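Local coordinates for protein nicotinate phosphoribosyltransferase (Porphyromonas gingivalis, PDB 2IM5) that probably catalyses the ATP-dependent synthesis of nicotinate D-ribonucleotide from nicotinate and phosphoribosyl diphosphate, a step in NAD(+) biosynthesis, at residues L8-A22 with F69-Y81. Numbering follows the deposited sequence.
Sequences LDTDLYKFTTGYAYA and FLQRELPYLPPIY
Y19 and Y81 lie where the backbones come closest, their CA atoms 6.4 Å apart; the gap widens to 9.4 Å between the CA atoms of L8 and L70. Along this wedge the loop 8-11 and helix 12-22 face the end of helix 69-73, a type I beta turn from L74 to L77, and helix 79-81, with P78 as N-cap. G18, lacking a side chain, lets the Y81 ring lie close to the helix: Y81 OH sits 3.7 Å from G18 C and meets the F15 ring at its edge. The helix backbone sets Y19 CB 3.7 Å above the centre of the Y81 ring, a CH-pi contact, while chi1 of 171° carries the Y19 ring toward P78. P78 CD covers a face of Y19, 3.6 Å from the ring centroid; its hydrogens, polarised by the adjacent nitrogen, suit a CH-pi contact. This packing joins three helices within the N-terminal domain of the NAPRTase family, and helix 228-240 adds V239 and Y240 against Y19. Midway, L77 CD1 reaches F15 CB. Toward the wide end, branched leucines bridge the larger gap: L12 CD1 fits 3.5 Å from L74 CD2 and at the edge of the Y76 ring, and L8 CD2 slides past L70 CD2.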
loop_
_atom_site.group_PDB
_atom_site.type_symbol
_atom_site.label_atom_id
_atom_site.label_comp_id
_atom_site.label_asym_id
_atom_site.label_seq_id
_atom_site.Cartn_x
_atom_site.Cartn_y
_atom_site.Cartn_z
ATOM N N LEU A 8 0.747 0.531 -15.674
ATOM C CA LEU A 8 1.451 1.238 -14.605
ATOM C C LEU A 8 0.476 1.933 -13.656
ATOM O O LEU A 8 0.893 2.557 -12.679
ATOM C CB LEU A 8 2.420 2.278 -15.173
ATOM C CG LEU A 8 3.583 1.816 -16.049
ATOM C CD1 LEU A 8 4.521 2.996 -16.274
ATOM C CD2 LEU A 8 4.325 0.657 -15.381
ATOM N N ASP A 9 -0.818 1.834 -13.940
ATOM C CA ASP A 9 -1.823 2.452 -13.074
ATOM C C ASP A 9 -2.027 1.516 -11.887
ATOM O O ASP A 9 -2.998 0.758 -11.818
ATOM C CB ASP A 9 -3.136 2.667 -13.841
ATOM C CG ASP A 9 -4.159 3.476 -13.052
ATOM O OD1 ASP A 9 -3.782 4.141 -12.064
ATOM O OD2 ASP A 9 -5.349 3.461 -13.428
ATOM N N THR A 10 -1.076 1.575 -10.960
ATOM C CA THR A 10 -1.079 0.747 -9.762
ATOM C C THR A 10 -0.083 1.374 -8.789
ATOM O O THR A 10 0.574 2.371 -9.118
ATOM C CB THR A 10 -0.644 -0.704 -10.104
ATOM O OG1 THR A 10 -0.737 -1.535 -8.940
ATOM C CG2 THR A 10 0.784 -0.722 -10.621
ATOM N N ASP A 11 0.024 0.804 -7.593
ATOM C CA ASP A 11 0.950 1.327 -6.596
ATOM C C ASP A 11 2.370 0.816 -6.779
ATOM O O ASP A 11 2.588 -0.317 -7.207
ATOM C CB ASP A 11 0.474 0.987 -5.187
ATOM C CG ASP A 11 -0.676 1.862 -4.744
ATOM O OD1 ASP A 11 -0.541 3.099 -4.827
ATOM O OD2 ASP A 11 -1.707 1.315 -4.311
ATOM N N LEU A 12 3.335 1.666 -6.445
ATOM C CA LEU A 12 4.740 1.305 -6.564
ATOM C C LEU A 12 5.065 0.006 -5.834
ATOM O O LEU A 12 5.759 -0.854 -6.366
ATOM C CB LEU A 12 5.615 2.423 -5.996
ATOM C CG LEU A 12 7.098 2.062 -5.849
ATOM C CD1 LEU A 12 7.707 1.849 -7.232
ATOM C CD2 LEU A 12 7.833 3.173 -5.099
ATOM N N TYR A 13 4.543 -0.147 -4.621
ATOM C CA TYR A 13 4.851 -1.332 -3.838
ATOM C C TYR A 13 4.447 -2.647 -4.489
ATOM O O TYR A 13 4.994 -3.695 -4.149
ATOM C CB TYR A 13 4.263 -1.211 -2.423
ATOM C CG TYR A 13 2.777 -1.475 -2.292
ATOM C CD1 TYR A 13 2.286 -2.779 -2.169
ATOM C CD2 TYR A 13 1.865 -0.420 -2.247
ATOM C CE1 TYR A 13 0.926 -3.021 -1.996
ATOM C CE2 TYR A 13 0.500 -0.651 -2.076
ATOM C CZ TYR A 13 0.036 -1.956 -1.949
ATOM O OH TYR A 13 -1.314 -2.191 -1.760
ATOM N N LYS A 14 3.505 -2.605 -5.427
ATOM C CA LYS A 14 3.089 -3.825 -6.106
ATOM C C LYS A 14 4.253 -4.329 -6.961
ATOM O O LYS A 14 4.497 -5.536 -7.043
ATOM C CB LYS A 14 1.851 -3.564 -6.972
ATOM C CG LYS A 14 0.615 -3.097 -6.178
ATOM C CD LYS A 14 -0.199 -4.243 -5.559
ATOM C CE LYS A 14 0.586 -5.053 -4.522
ATOM N NZ LYS A 14 -0.277 -6.029 -3.780
ATOM N N PHE A 15 4.988 -3.406 -7.582
ATOM C CA PHE A 15 6.132 -3.792 -8.408
ATOM C C PHE A 15 7.358 -4.154 -7.574
ATOM O O PHE A 15 8.043 -5.133 -7.868
ATOM C CB PHE A 15 6.516 -2.676 -9.388
ATOM C CG PHE A 15 5.502 -2.431 -10.464
ATOM C CD1 PHE A 15 4.898 -3.488 -11.128
ATOM C CD2 PHE A 15 5.169 -1.136 -10.837
ATOM C CE1 PHE A 15 3.978 -3.261 -12.149
ATOM C CE2 PHE A 15 4.247 -0.902 -11.861
ATOM C CZ PHE A 15 3.653 -1.972 -12.516
ATOM N N THR A 16 7.646 -3.375 -6.536
ATOM C CA THR A 16 8.813 -3.664 -5.709
ATOM C C THR A 16 8.650 -4.978 -4.949
ATOM O O THR A 16 9.606 -5.744 -4.799
ATOM C CB THR A 16 9.115 -2.512 -4.709
ATOM O OG1 THR A 16 7.986 -2.304 -3.849
ATOM C CG2 THR A 16 9.414 -1.226 -5.463
ATOM N N THR A 17 7.443 -5.244 -4.465
ATOM C CA THR A 17 7.196 -6.493 -3.754
ATOM C C THR A 17 7.075 -7.604 -4.786
ATOM O O THR A 17 7.468 -8.740 -4.540
ATOM C CB THR A 17 5.907 -6.418 -2.930
ATOM O OG1 THR A 17 5.939 -5.227 -2.141
ATOM C CG2 THR A 17 5.783 -7.632 -2.004
ATOM N N GLY A 18 6.527 -7.264 -5.949
ATOM C CA GLY A 18 6.379 -8.248 -7.009
ATOM C C GLY A 18 7.732 -8.784 -7.446
ATOM O O GLY A 18 7.875 -9.985 -7.686
ATOM N N TYR A 19 8.727 -7.909 -7.559
ATOM C CA TYR A 19 10.063 -8.355 -7.957
ATOM C C TYR A 19 10.705 -9.124 -6.813
ATOM O O TYR A 19 11.393 -10.121 -7.036
ATOM C CB TYR A 19 10.961 -7.179 -8.357
ATOM C CG TYR A 19 12.401 -7.603 -8.550
ATOM C CD1 TYR A 19 12.731 -8.617 -9.444
ATOM C CD2 TYR A 19 13.424 -7.049 -7.778
ATOM C CE1 TYR A 19 14.039 -9.083 -9.555
ATOM C CE2 TYR A 19 14.738 -7.507 -7.884
ATOM C CZ TYR A 19 15.036 -8.524 -8.769
ATOM O OH TYR A 19 16.323 -8.992 -8.861
ATOM N N ALA A 20 10.478 -8.672 -5.585
ATOM C CA ALA A 20 11.033 -9.376 -4.434
ATOM C C ALA A 20 10.528 -10.825 -4.440
ATOM O O ALA A 20 11.301 -11.750 -4.185
ATOM C CB ALA A 20 10.645 -8.679 -3.136
ATOM N N TYR A 21 9.239 -11.026 -4.726
ATOM C CA TYR A 21 8.695 -12.392 -4.779
ATOM C C TYR A 21 9.300 -13.157 -5.967
ATOM O O TYR A 21 9.688 -14.321 -5.845
ATOM C CB TYR A 21 7.172 -12.400 -4.965
ATOM C CG TYR A 21 6.349 -11.898 -3.803
ATOM C CD1 TYR A 21 6.581 -12.347 -2.506
ATOM C CD2 TYR A 21 5.285 -11.024 -4.018
ATOM C CE1 TYR A 21 5.764 -11.940 -1.445
ATOM C CE2 TYR A 21 4.462 -10.609 -2.971
ATOM C CZ TYR A 21 4.703 -11.069 -1.689
ATOM O OH TYR A 21 3.873 -10.670 -0.669
ATOM N N ALA A 22 9.366 -12.490 -7.116
ATOM C CA ALA A 22 9.895 -13.102 -8.329
ATOM C C ALA A 22 11.340 -13.565 -8.166
ATOM O O ALA A 22 11.750 -14.577 -8.743
ATOM C CB ALA A 22 9.787 -12.125 -9.489
ATOM N N PHE A 69 10.452 4.757 -19.032
ATOM C CA PHE A 69 10.231 5.447 -17.769
ATOM C C PHE A 69 10.700 4.556 -16.609
ATOM O O PHE A 69 11.403 5.009 -15.707
ATOM C CB PHE A 69 8.747 5.767 -17.590
ATOM C CG PHE A 69 8.404 6.316 -16.238
ATOM C CD1 PHE A 69 8.758 7.618 -15.886
ATOM C CD2 PHE A 69 7.740 5.523 -15.304
ATOM C CE1 PHE A 69 8.454 8.122 -14.619
ATOM C CE2 PHE A 69 7.433 6.012 -14.043
ATOM C CZ PHE A 69 7.792 7.322 -13.696
ATOM N N LEU A 70 10.302 3.289 -16.636
ATOM C CA LEU A 70 10.690 2.364 -15.579
ATOM C C LEU A 70 12.209 2.248 -15.487
ATOM O O LEU A 70 12.777 2.227 -14.394
ATOM C CB LEU A 70 10.087 0.974 -15.821
ATOM C CG LEU A 70 8.560 0.862 -15.756
ATOM C CD1 LEU A 70 8.144 -0.568 -16.032
ATOM C CD2 LEU A 70 8.063 1.302 -14.378
ATOM N N GLN A 71 12.866 2.177 -16.639
ATOM C CA GLN A 71 14.318 2.054 -16.666
ATOM C C GLN A 71 14.992 3.295 -16.099
ATOM O O GLN A 71 16.003 3.198 -15.413
ATOM C CB GLN A 71 14.795 1.810 -18.097
ATOM C CG GLN A 71 14.210 0.562 -18.715
ATOM C CD GLN A 71 14.517 0.442 -20.198
ATOM O OE1 GLN A 71 14.357 1.400 -20.955
ATOM N NE2 GLN A 71 14.942 -0.741 -20.623
ATOM N N ARG A 72 14.416 4.461 -16.361
ATOM C CA ARG A 72 15.008 5.701 -15.875
ATOM C C ARG A 72 14.627 6.105 -14.462
ATOM O O ARG A 72 15.479 6.563 -13.707
ATOM C CB ARG A 72 14.671 6.851 -16.831
ATOM C CG ARG A 72 15.268 6.654 -18.210
ATOM C CD ARG A 72 14.873 7.738 -19.191
ATOM N NE ARG A 72 15.437 7.461 -20.510
ATOM C CZ ARG A 72 15.201 8.184 -21.601
ATOM N NH1 ARG A 72 14.400 9.244 -21.548
ATOM N NH2 ARG A 72 15.774 7.849 -22.749
ATOM N N GLU A 73 13.362 5.923 -14.104
ATOM C CA GLU A 73 12.882 6.332 -12.795
ATOM C C GLU A 73 12.785 5.280 -11.705
ATOM O O GLU A 73 12.708 5.625 -10.527
ATOM C CB GLU A 73 11.531 7.023 -12.953
ATOM C CG GLU A 73 11.604 8.274 -13.802
ATOM C CD GLU A 73 12.638 9.254 -13.284
ATOM O OE1 GLU A 73 12.556 9.625 -12.089
ATOM O OE2 GLU A 73 13.534 9.646 -14.065
ATOM N N LEU A 74 12.765 4.005 -12.074
ATOM C CA LEU A 74 12.690 2.941 -11.067
ATOM C C LEU A 74 13.835 1.966 -11.302
ATOM O O LEU A 74 13.615 0.764 -11.509
ATOM C CB LEU A 74 11.346 2.206 -11.140
ATOM C CG LEU A 74 10.100 2.941 -10.619
ATOM C CD1 LEU A 74 9.737 4.077 -11.561
ATOM C CD2 LEU A 74 8.935 1.958 -10.509
ATOM N N PRO A 75 15.080 2.478 -11.260
ATOM C CA PRO A 75 16.287 1.674 -11.473
ATOM C C PRO A 75 16.482 0.521 -10.500
ATOM O O PRO A 75 17.202 -0.422 -10.815
ATOM C CB PRO A 75 17.410 2.710 -11.395
ATOM C CG PRO A 75 16.875 3.691 -10.399
ATOM C CD PRO A 75 15.439 3.851 -10.850
ATOM N N TYR A 76 15.866 0.589 -9.321
ATOM C CA TYR A 76 16.006 -0.515 -8.372
ATOM C C TYR A 76 15.288 -1.772 -8.892
ATOM O O TYR A 76 15.443 -2.860 -8.334
ATOM C CB TYR A 76 15.502 -0.115 -6.979
ATOM C CG TYR A 76 14.341 0.838 -6.995
ATOM C CD1 TYR A 76 13.040 0.378 -7.185
ATOM C CD2 TYR A 76 14.548 2.214 -6.870
ATOM C CE1 TYR A 76 11.964 1.269 -7.257
ATOM C CE2 TYR A 76 13.480 3.115 -6.942
ATOM C CZ TYR A 76 12.196 2.634 -7.138
ATOM O OH TYR A 76 11.143 3.513 -7.239
ATOM N N LEU A 77 14.496 -1.624 -9.953
ATOM C CA LEU A 77 13.837 -2.780 -10.567
ATOM C C LEU A 77 14.827 -3.178 -11.668
ATOM O O LEU A 77 15.054 -2.425 -12.619
ATOM C CB LEU A 77 12.490 -2.407 -11.187
ATOM C CG LEU A 77 11.375 -1.945 -10.249
ATOM C CD1 LEU A 77 10.135 -1.573 -11.078
ATOM C CD2 LEU A 77 11.046 -3.041 -9.247
ATOM N N PRO A 78 15.446 -4.362 -11.538
ATOM C CA PRO A 78 16.422 -4.863 -12.508
ATOM C C PRO A 78 15.845 -5.103 -13.897
ATOM O O PRO A 78 14.633 -5.230 -14.067
ATOM C CB PRO A 78 16.915 -6.172 -11.872
ATOM C CG PRO A 78 16.550 -6.047 -10.426
ATOM C CD PRO A 78 15.222 -5.349 -10.473
ATOM N N PRO A 79 16.720 -5.183 -14.913
ATOM C CA PRO A 79 16.302 -5.413 -16.295
ATOM C C PRO A 79 15.453 -6.678 -16.461
ATOM O O PRO A 79 14.523 -6.705 -17.266
ATOM C CB PRO A 79 17.631 -5.497 -17.044
ATOM C CG PRO A 79 18.506 -4.563 -16.272
ATOM C CD PRO A 79 18.169 -4.917 -14.841
ATOM N N ILE A 80 15.769 -7.721 -15.701
ATOM C CA ILE A 80 15.014 -8.959 -15.796
ATOM C C ILE A 80 13.549 -8.725 -15.431
ATOM O O ILE A 80 12.660 -9.311 -16.045
ATOM C CB ILE A 80 15.599 -10.082 -14.877
ATOM C CG1 ILE A 80 14.794 -11.381 -15.052
ATOM C CG2 ILE A 80 15.547 -9.669 -13.416
ATOM C CD1 ILE A 80 14.885 -11.979 -16.461
ATOM N N TYR A 81 13.295 -7.869 -14.442
ATOM C CA TYR A 81 11.920 -7.609 -14.041
ATOM C C TYR A 81 11.213 -6.743 -15.073
ATOM O O TYR A 81 10.013 -6.885 -15.293
ATOM C CB TYR A 81 11.848 -6.935 -12.673
ATOM C CG TYR A 81 10.456 -6.994 -12.095
ATOM C CD1 TYR A 81 9.866 -8.223 -11.785
ATOM C CD2 TYR A 81 9.712 -5.831 -11.885
ATOM C CE1 TYR A 81 8.570 -8.292 -11.281
ATOM C CE2 TYR A 81 8.422 -5.887 -11.382
ATOM C CZ TYR A 81 7.857 -7.121 -11.080
ATOM O OH TYR A 81 6.589 -7.180 -10.566
#